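Local structure of V-type ATP synthase alpha chain (5BN3) at residues A[9-14]-A[42-47]; A[152-157]-A[169-174]; A[324-329]-A[347-352]. The protein forms the A subunit of an archaeal V/A-type ATP synthase, a P-loop protein of the alpha/beta family, modelled here with ADP and magnesium. All coordinates share one frame; numbering follows the deposited sequence.

In the fold
The three contacts sample three successive parts of a multi-domain chain: contact 1 the N-terminal beta-barrel, contact 2 the barrel-sandwich domain and contact 3 the nucleotide-binding domain. Contacts 1 and 3 are neighbours, their centres 18 Å apart and their nearest atoms about 6 Å apart. P10 and L11 of contact 1 rest on helix 322-335, which supplies 324-329 to contact 3, and E295 has polar links to both, to Q46 and weakly to W325. Contact 2 stands well apart, its centre 42 Å from that of contact 1 and 43 Å from that of contact 3. Contact 3 shares its domain with the P-loop residues G228, K229 and T230 of the ADP pocket.

Contact 1: A[9-14]-A[42-47]; sequences GPLVIA and KAYIQV
V12 and I45 form an antiparallel hydrogen-bonded pair at the middle of this strand pairing. The bond from V12 N to I45 O is 2.8 Å long and almost straight, at 175°; the return bond from I45 N to V12 O has the same length but is bent to 149°. A14 and A43 repeat this reciprocal pair of hydrogen bonds two residues on, and V47 N reaches P10 O at 2.8 Å, carrying the pairing past the start of strand 11-14. Weaker CA-H...O contacts fill the intervals, as where Q46 CA lies 3.4 Å from P10 O.

Apolar packing differs on the two faces. On the face of V12, A14, A43 and I45, I45 CD1 meets A14 CB at 3.9 Å. At the V47 end of the pairing, methyl meets methyl, V12 CG2 lying 3.6 Å from V47 CG2. On the face of L11, I13, Y44 and Q46, I13 and Y44 run side by side in the same direction. With CG1 of I13 opposite its carbonyl carbon (chi1 -59°), that branch follows the tyrosine, and CD1 comes obliquely to Y44 CE2 at 3.6 Å. L11 sends CD2 to the edge of the same ring, near its plane.

Y44 OH bonds to E39, and Q46 NE2 to Y48 and E295. In the antiparallel sheet of the N-terminal beta-barrel, the pair lies between strands 3-8 and 31-39; Y35 of a neighbouring subunit packs on I13, and helix 322-335 packs against P10 and L11.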
loop_
_atom_site.group_PDB
_atom_site.type_symbol
_atom_site.label_atom_id
_atom_site.label_comp_id
_atom_site.label_asym_id
_atom_site.label_seq_id
_atom_site.Cartn_x
_atom_site.Cartn_y
_atom_site.Cartn_z
ATOM N N GLY A 9 5.583 26.133 -13.875
ATOM C CA GLY A 9 6.052 26.330 -12.517
ATOM C C GLY A 9 7.422 26.978 -12.507
ATOM O O GLY A 9 7.647 27.969 -13.201
ATOM N N PRO A 10 8.351 26.402 -11.731
ATOM C CA PRO A 10 9.719 26.909 -11.600
ATOM C C PRO A 10 10.572 26.561 -12.814
ATOM O O PRO A 10 11.736 26.958 -12.865
ATOM C CB PRO A 10 10.242 26.157 -10.375
ATOM C CG PRO A 10 9.510 24.856 -10.418
ATOM C CD PRO A 10 8.133 25.188 -10.923
ATOM N N LEU A 11 10.007 25.821 -13.767
ATOM C CA LEU A 11 10.745 25.435 -14.968
ATOM C C LEU A 11 10.403 26.314 -16.171
ATOM O O LEU A 11 9.237 26.451 -16.542
ATOM C CB LEU A 11 10.484 23.967 -15.320
ATOM C CG LEU A 11 11.212 23.446 -16.565
ATOM C CD1 LEU A 11 12.699 23.302 -16.292
ATOM C CD2 LEU A 11 10.626 22.129 -17.056
ATOM N N VAL A 12 11.431 26.904 -16.775
ATOM C CA VAL A 12 11.271 27.663 -18.011
ATOM C C VAL A 12 12.038 26.982 -19.142
ATOM O O VAL A 12 13.192 26.589 -18.968
ATOM C CB VAL A 12 11.754 29.119 -17.844
ATOM C CG1 VAL A 12 12.004 29.773 -19.198
ATOM C CG2 VAL A 12 10.742 29.917 -17.049
ATOM N N ILE A 13 11.384 26.817 -20.289
ATOM C CA ILE A 13 12.050 26.295 -21.477
ATOM C C ILE A 13 12.290 27.441 -22.454
ATOM O O ILE A 13 11.373 28.209 -22.762
ATOM C CB ILE A 13 11.229 25.177 -22.154
ATOM C CG1 ILE A 13 11.008 24.022 -21.175
ATOM C CG2 ILE A 13 11.936 24.668 -23.402
ATOM C CD1 ILE A 13 10.079 22.940 -21.690
ATOM N N ALA A 14 13.526 27.563 -22.927
ATOM C CA ALA A 14 13.891 28.641 -23.838
ATOM C C ALA A 14 14.600 28.123 -25.082
ATOM O O ALA A 14 15.365 27.160 -25.013
ATOM C CB ALA A 14 14.763 29.663 -23.125
ATOM N N LYS A 42 17.005 23.929 -27.451
ATOM C CA LYS A 42 16.228 24.250 -26.259
ATOM C C LYS A 42 17.076 24.185 -24.995
ATOM O O LYS A 42 18.012 23.387 -24.901
ATOM C CB LYS A 42 15.053 23.281 -26.120
ATOM C CG LYS A 42 14.212 23.124 -27.372
ATOM C CD LYS A 42 13.242 21.965 -27.215
ATOM C CE LYS A 42 11.801 22.413 -27.386
ATOM N NZ LYS A 42 11.455 22.692 -28.804
ATOM N N ALA A 43 16.738 25.023 -24.020
ATOM C CA ALA A 43 17.376 24.967 -22.708
ATOM C C ALA A 43 16.333 24.825 -21.611
ATOM O O ALA A 43 15.302 25.502 -21.629
ATOM C CB ALA A 43 18.216 26.199 -22.466
ATOM N N TYR A 44 16.607 23.946 -20.654
ATOM C CA TYR A 44 15.725 23.766 -19.509
ATOM C C TYR A 44 16.292 24.529 -18.321
ATOM O O TYR A 44 17.411 24.268 -17.872
ATOM C CB TYR A 44 15.535 22.278 -19.205
ATOM C CG TYR A 44 14.808 21.550 -20.315
ATOM C CD1 TYR A 44 15.483 21.114 -21.447
ATOM C CD2 TYR A 44 13.441 21.318 -20.242
ATOM C CE1 TYR A 44 14.821 20.458 -22.469
ATOM C CE2 TYR A 44 12.769 20.662 -21.259
ATOM C CZ TYR A 44 13.465 20.235 -22.370
ATOM O OH TYR A 44 12.800 19.583 -23.383
ATOM N N ILE A 45 15.513 25.484 -17.830
ATOM C CA ILE A 45 15.991 26.438 -16.842
ATOM C C ILE A 45 15.150 26.387 -15.572
ATOM O O ILE A 45 13.925 26.519 -15.631
ATOM C CB ILE A 45 15.924 27.869 -17.416
ATOM C CG1 ILE A 45 16.814 27.982 -18.657
ATOM C CG2 ILE A 45 16.330 28.890 -16.372
ATOM C CD1 ILE A 45 16.387 29.070 -19.618
ATOM N N GLN A 46 15.797 26.195 -14.426
ATOM C CA GLN A 46 15.088 26.346 -13.160
ATOM C C GLN A 46 15.244 27.777 -12.650
ATOM O O GLN A 46 16.358 28.302 -12.537
ATOM C CB GLN A 46 15.505 25.291 -12.121
ATOM C CG GLN A 46 16.918 25.400 -11.564
ATOM C CD GLN A 46 17.238 24.257 -10.616
ATOM O OE1 GLN A 46 16.811 23.122 -10.831
ATOM N NE2 GLN A 46 17.988 24.552 -9.560
ATOM N N VAL A 47 14.109 28.412 -12.384
ATOM C CA VAL A 47 14.071 29.821 -12.018
ATOM C C VAL A 47 13.992 29.973 -10.504
ATOM O O VAL A 47 13.172 29.324 -9.852
ATOM C CB VAL A 47 12.873 30.521 -12.685
ATOM C CG1 VAL A 47 12.867 32.004 -12.362
ATOM C CG2 VAL A 47 12.927 30.315 -14.185
#

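Contact 2: A[152-157]-A[169-174]; sequences GKIEEI and AIVNGK
The carboxylate of E155 is approached by the backbone N-H of G173 from above its plane, 52° out of it, across a 3.0 Å bond to OE1 that is itself bent. The same oxygen touches I170 CG2, as the glutamate and the isoleucine pass at about a right angle. An extended chain beyond CG carries the carboxylate from the bulge to the turn. Another flat group, the carboxamide of N172, directs OD1 toward the opposite strand, 4.0 Å from G152 CA, where the backbone angles of G152 are ones that call for glycine.

Between these groups the backbone departs from regular pairing. I154 lies opposite V171, but E155 and E156 both face I170: a classic beta bulge. The carbonyl of I170 takes E155 N at 2.9 Å and, weakly, E156 N at 3.4 Å, while I170 N donates a hydrogen bond to E156 O at 2.7 Å. One residue thus serves two, and the register shifts by one.

V171 CG1, held anti to its backbone nitrogen (chi1 -173°), makes a methyl-to-carbonyl contact with K153 O at 3.5 Å. Apolar contacts lie on the face of I154, V171, I157 and A169: I154 CG1 meets V171 CG2 loosely at 4.5 Å, and I157 CG1 meets A169 CB at 4.0 Å. I132 of strand 131-137 packs against both I157 and A169.

Beyond the bulge, 171-174 forms a type I' turn with N172 and G173 at its positive-phi corners, closed by the backbone bonds between V171 and K174. N172 N, buried here, has no partner in the model. Strand 169-171 thus pairs with 152-157 across the bulge and turns back through this tight hairpin into 174-176, building part of the four-strand antiparallel sheet of the barrel-sandwich domain.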
loop_
_atom_site.group_PDB
_atom_site.type_symbol
_atom_site.label_atom_id
_atom_site.label_comp_id
_atom_site.label_asym_id
_atom_site.label_seq_id
_atom_site.Cartn_x
_atom_site.Cartn_y
_atom_site.Cartn_z
ATOM N N GLY A 152 52.020 32.602 -7.305
ATOM C CA GLY A 152 53.063 33.464 -7.827
ATOM C C GLY A 152 53.678 34.367 -6.782
ATOM O O GLY A 152 53.509 34.156 -5.579
ATOM N N LYS A 153 54.397 35.383 -7.246
ATOM C CA LYS A 153 55.100 36.285 -6.349
ATOM C C LYS A 153 54.268 37.517 -6.025
ATOM O O LYS A 153 53.582 38.069 -6.888
ATOM C CB LYS A 153 56.444 36.695 -6.952
ATOM C CG LYS A 153 57.591 36.635 -5.962
ATOM C CD LYS A 153 58.924 36.478 -6.671
ATOM C CE LYS A 153 59.992 36.000 -5.704
ATOM N NZ LYS A 153 61.300 35.786 -6.373
ATOM N N ILE A 154 54.329 37.936 -4.767
ATOM C CA ILE A 154 53.643 39.143 -4.333
ATOM C C ILE A 154 54.410 40.367 -4.814
ATOM O O ILE A 154 55.471 40.700 -4.281
ATOM C CB ILE A 154 53.497 39.169 -2.807
ATOM C CG1 ILE A 154 52.658 37.971 -2.362
ATOM C CG2 ILE A 154 52.851 40.465 -2.354
ATOM C CD1 ILE A 154 52.578 37.806 -0.882
ATOM N N GLU A 155 53.873 41.023 -5.837
ATOM C CA GLU A 155 54.520 42.182 -6.434
ATOM C C GLU A 155 54.161 43.438 -5.651
ATOM O O GLU A 155 54.880 44.438 -5.689
ATOM C CB GLU A 155 54.094 42.321 -7.899
ATOM C CG GLU A 155 54.312 41.058 -8.724
ATOM C CD GLU A 155 53.788 41.181 -10.144
ATOM O OE1 GLU A 155 52.754 41.853 -10.344
ATOM O OE2 GLU A 155 54.413 40.605 -11.060
ATOM N N GLU A 156 53.044 43.365 -4.933
ATOM C CA GLU A 156 52.549 44.481 -4.143
ATOM C C GLU A 156 51.571 43.956 -3.099
ATOM O O GLU A 156 50.737 43.103 -3.404
ATOM C CB GLU A 156 51.832 45.480 -5.055
ATOM C CG GLU A 156 52.098 46.931 -4.726
ATOM C CD GLU A 156 53.443 47.402 -5.236
ATOM O OE1 GLU A 156 53.849 46.982 -6.340
ATOM O OE2 GLU A 156 54.093 48.199 -4.534
ATOM N N ILE A 157 51.679 44.448 -1.868
ATOM C CA ILE A 157 50.696 44.119 -0.836
ATOM C C ILE A 157 50.511 45.277 0.139
ATOM O O ILE A 157 51.481 45.832 0.660
ATOM C CB ILE A 157 51.030 42.798 -0.089
ATOM C CG1 ILE A 157 49.950 42.485 0.953
ATOM C CG2 ILE A 157 52.409 42.858 0.551
ATOM C CD1 ILE A 157 50.114 41.138 1.624
ATOM N N ALA A 169 46.371 43.494 -2.698
ATOM C CA ALA A 169 47.630 42.904 -3.136
ATOM C C ALA A 169 47.613 42.621 -4.632
ATOM O O ALA A 169 46.548 42.550 -5.246
ATOM C CB ALA A 169 47.920 41.632 -2.364
ATOM N N ILE A 170 48.797 42.455 -5.213
ATOM C CA ILE A 170 48.916 42.118 -6.627
ATOM C C ILE A 170 49.876 40.944 -6.809
ATOM O O ILE A 170 51.021 40.994 -6.356
ATOM C CB ILE A 170 49.385 43.332 -7.459
ATOM C CG1 ILE A 170 48.279 44.391 -7.505
ATOM C CG2 ILE A 170 49.761 42.909 -8.871
ATOM C CD1 ILE A 170 48.747 45.758 -7.954
ATOM N N VAL A 171 49.394 39.884 -7.457
ATOM C CA VAL A 171 50.188 38.679 -7.684
ATOM C C VAL A 171 50.205 38.339 -9.173
ATOM O O VAL A 171 49.148 38.155 -9.779
ATOM C CB VAL A 171 49.618 37.473 -6.905
ATOM C CG1 VAL A 171 50.555 36.280 -7.004
ATOM C CG2 VAL A 171 49.389 37.839 -5.451
ATOM N N ASN A 172 51.404 38.255 -9.751
ATOM C CA ASN A 172 51.572 38.003 -11.186
ATOM C C ASN A 172 50.713 38.912 -12.061
ATOM O O ASN A 172 50.121 38.469 -13.047
ATOM C CB ASN A 172 51.317 36.531 -11.527
ATOM C CG ASN A 172 52.596 35.713 -11.582
ATOM O OD1 ASN A 172 53.552 35.978 -10.849
ATOM N ND2 ASN A 172 52.622 34.717 -12.459
ATOM N N GLY A 173 50.645 40.185 -11.683
ATOM C CA GLY A 173 49.857 41.158 -12.414
ATOM C C GLY A 173 48.364 41.048 -12.166
ATOM O O GLY A 173 47.576 41.715 -12.837
ATOM N N LYS A 174 47.968 40.212 -11.210
ATOM C CA LYS A 174 46.548 40.017 -10.923
ATOM C C LYS A 174 46.158 40.587 -9.562
ATOM O O LYS A 174 46.769 40.257 -8.544
ATOM C CB LYS A 174 46.172 38.533 -10.999
ATOM C CG LYS A 174 44.671 38.280 -11.126
ATOM C CD LYS A 174 44.087 37.662 -9.862
ATOM C CE LYS A 174 42.566 37.607 -9.924
ATOM N NZ LYS A 174 42.062 36.882 -11.124
#

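Contact 3: A[324-329]-A[347-352]; sequences RWAEAL and AYLLRK
W325 sets the far rim of its indole against the end of segment 347-352: CH2 lies 3.2 Å from K352 O, with that oxygen at the ring edge and near its plane. CG standing opposite the backbone nitrogen (chi1 168°) carries the indole across toward K352. It is an edge of the ring, not a face, that does the touching.

L329 is the central apolar contact. Its CD1 methyl packs against the inner carbons of K352, 3.8 Å from CB and 4.0 Å from CG, and also lies 4.2 Å from L349 CD1. The lysine chain turns sharply at chi2 (-69°) and takes its amine away from segment 324-329, which meets its hydrocarbon base. A326 CB completes the patch, again against L349 CD1.

No direct hydrogen bond joins the segments; a water does so instead. It donates hydrogen bonds to L329 O and to Y348 OH, both at 2.9 Å, and sits in the plane of the tyrosine ring at its edge. Y348 OH is also hydrogen-bonded to E338, so two partners fix the phenol. Y348 itself occupies the N-cap position of helix 349-357, and its CB lies over one face of the R351 guanidinium, offset toward its rim; NH1 of that arginine makes a salt bridge to E237 of a neighbouring subunit.

The contact thus brings the first turn of helix 349-357 against helix 322-335 inside the nucleotide-binding domain. Helix 293-309 packs on W325, L329 and K352 through I298, E295 and Y299, while helix 389-395 packs on A326 and L349.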
loop_
_atom_site.group_PDB
_atom_site.type_symbol
_atom_site.label_atom_id
_atom_site.label_comp_id
_atom_site.label_asym_id
_atom_site.label_seq_id
_atom_site.Cartn_x
_atom_site.Cartn_y
_atom_site.Cartn_z
ATOM N N ARG A 324 12.752 19.505 2.521
ATOM C CA ARG A 324 12.208 20.574 1.685
ATOM C C ARG A 324 13.019 20.711 0.401
ATOM O O ARG A 324 12.483 21.046 -0.655
ATOM C CB ARG A 324 12.193 21.902 2.450
ATOM C CG ARG A 324 11.536 21.824 3.823
ATOM C CD ARG A 324 10.158 21.198 3.749
ATOM N NE ARG A 324 9.607 20.969 5.081
ATOM C CZ ARG A 324 8.787 19.971 5.391
ATOM N NH1 ARG A 324 8.418 19.099 4.463
ATOM N NH2 ARG A 324 8.341 19.843 6.632
ATOM N N TRP A 325 14.319 20.455 0.511
ATOM C CA TRP A 325 15.216 20.417 -0.639
ATOM C C TRP A 325 14.834 19.234 -1.521
ATOM O O TRP A 325 14.796 19.347 -2.746
ATOM C CB TRP A 325 16.672 20.302 -0.156
ATOM C CG TRP A 325 17.694 19.975 -1.224
ATOM C CD1 TRP A 325 17.634 20.293 -2.553
ATOM C CD2 TRP A 325 18.923 19.256 -1.041
ATOM N NE1 TRP A 325 18.749 19.818 -3.202
ATOM C CE2 TRP A 325 19.556 19.180 -2.296
ATOM C CE3 TRP A 325 19.550 18.675 0.066
ATOM C CZ2 TRP A 325 20.785 18.542 -2.477
ATOM C CZ3 TRP A 325 20.770 18.043 -0.115
ATOM C CH2 TRP A 325 21.374 17.982 -1.375
ATOM N N ALA A 326 14.528 18.106 -0.891
ATOM C CA ALA A 326 14.074 16.930 -1.623
ATOM C C ALA A 326 12.775 17.206 -2.376
ATOM O O ALA A 326 12.594 16.732 -3.499
ATOM C CB ALA A 326 13.906 15.755 -0.682
ATOM N N GLU A 327 11.874 17.970 -1.761
ATOM C CA GLU A 327 10.624 18.350 -2.420
ATOM C C GLU A 327 10.895 19.199 -3.658
ATOM O O GLU A 327 10.214 19.068 -4.674
ATOM C CB GLU A 327 9.712 19.125 -1.465
ATOM C CG GLU A 327 8.418 19.606 -2.124
ATOM C CD GLU A 327 7.675 20.646 -1.306
ATOM O OE1 GLU A 327 8.115 20.947 -0.177
ATOM O OE2 GLU A 327 6.645 21.169 -1.793
ATOM N N ALA A 328 11.889 20.077 -3.562
ATOM C CA ALA A 328 12.262 20.922 -4.687
ATOM C C ALA A 328 12.774 20.073 -5.846
ATOM O O ALA A 328 12.402 20.299 -6.994
ATOM C CB ALA A 328 13.305 21.936 -4.266
ATOM N N LEU A 329 13.625 19.098 -5.535
ATOM C CA LEU A 329 14.143 18.171 -6.539
ATOM C C LEU A 329 13.021 17.400 -7.220
ATOM O O LEU A 329 13.024 17.221 -8.439
ATOM C CB LEU A 329 15.117 17.181 -5.897
ATOM C CG LEU A 329 16.449 17.741 -5.403
ATOM C CD1 LEU A 329 17.271 16.663 -4.714
ATOM C CD2 LEU A 329 17.211 18.317 -6.571
ATOM N N ALA A 347 15.136 9.342 -9.228
ATOM C CA ALA A 347 15.994 8.207 -8.914
ATOM C C ALA A 347 17.386 8.624 -8.446
ATOM O O ALA A 347 18.112 7.823 -7.854
ATOM C CB ALA A 347 16.086 7.275 -10.112
ATOM N N TYR A 348 17.754 9.876 -8.711
ATOM C CA TYR A 348 19.069 10.381 -8.329
ATOM C C TYR A 348 19.070 11.094 -6.975
ATOM O O TYR A 348 19.997 11.843 -6.667
ATOM C CB TYR A 348 19.637 11.296 -9.425
ATOM C CG TYR A 348 18.664 12.324 -9.963
ATOM C CD1 TYR A 348 18.476 13.538 -9.317
ATOM C CD2 TYR A 348 17.955 12.091 -11.134
ATOM C CE1 TYR A 348 17.599 14.481 -9.810
ATOM C CE2 TYR A 348 17.077 13.031 -11.635
ATOM C CZ TYR A 348 16.904 14.223 -10.968
ATOM O OH TYR A 348 16.030 15.166 -11.457
ATOM N N LEU A 349 18.043 10.849 -6.163
ATOM C CA LEU A 349 17.934 11.483 -4.848
ATOM C C LEU A 349 19.155 11.217 -3.969
ATOM O O LEU A 349 19.704 12.140 -3.371
ATOM C CB LEU A 349 16.664 11.022 -4.127
ATOM C CG LEU A 349 16.480 11.558 -2.703
ATOM C CD1 LEU A 349 16.381 13.074 -2.709
ATOM C CD2 LEU A 349 15.257 10.947 -2.033
ATOM N N LEU A 350 19.577 9.957 -3.897
ATOM C CA LEU A 350 20.718 9.577 -3.065
ATOM C C LEU A 350 22.002 10.288 -3.489
ATOM O O LEU A 350 22.766 10.761 -2.648
ATOM C CB LEU A 350 20.921 8.058 -3.098
ATOM C CG LEU A 350 22.141 7.532 -2.334
ATOM C CD1 LEU A 350 21.997 7.787 -0.845
ATOM C CD2 LEU A 350 22.358 6.053 -2.603
ATOM N N ARG A 351 22.227 10.367 -4.797
ATOM C CA ARG A 351 23.413 11.024 -5.341
ATOM C C ARG A 351 23.420 12.512 -5.003
ATOM O O ARG A 351 24.465 13.076 -4.667
ATOM C CB ARG A 351 23.470 10.825 -6.862
ATOM C CG ARG A 351 24.766 11.281 -7.521
ATOM C CD ARG A 351 24.682 11.145 -9.036
ATOM N NE ARG A 351 23.767 12.124 -9.622
ATOM C CZ ARG A 351 23.132 11.955 -10.777
ATOM N NH1 ARG A 351 23.305 10.842 -11.472
ATOM N NH2 ARG A 351 22.318 12.896 -11.230
ATOM N N LYS A 352 22.248 13.138 -5.083
ATOM C CA LYS A 352 22.112 14.560 -4.777
ATOM C C LYS A 352 22.369 14.837 -3.303
ATOM O O LYS A 352 23.077 15.781 -2.961
ATOM C CB LYS A 352 20.719 15.064 -5.172
ATOM C CG LYS A 352 20.501 15.212 -6.675
ATOM C CD LYS A 352 21.341 16.350 -7.246
ATOM C CE LYS A 352 21.067 16.557 -8.732
ATOM N NZ LYS A 352 21.738 17.784 -9.257
HETATM O O HOH W 1 15.561 17.525 -9.912
#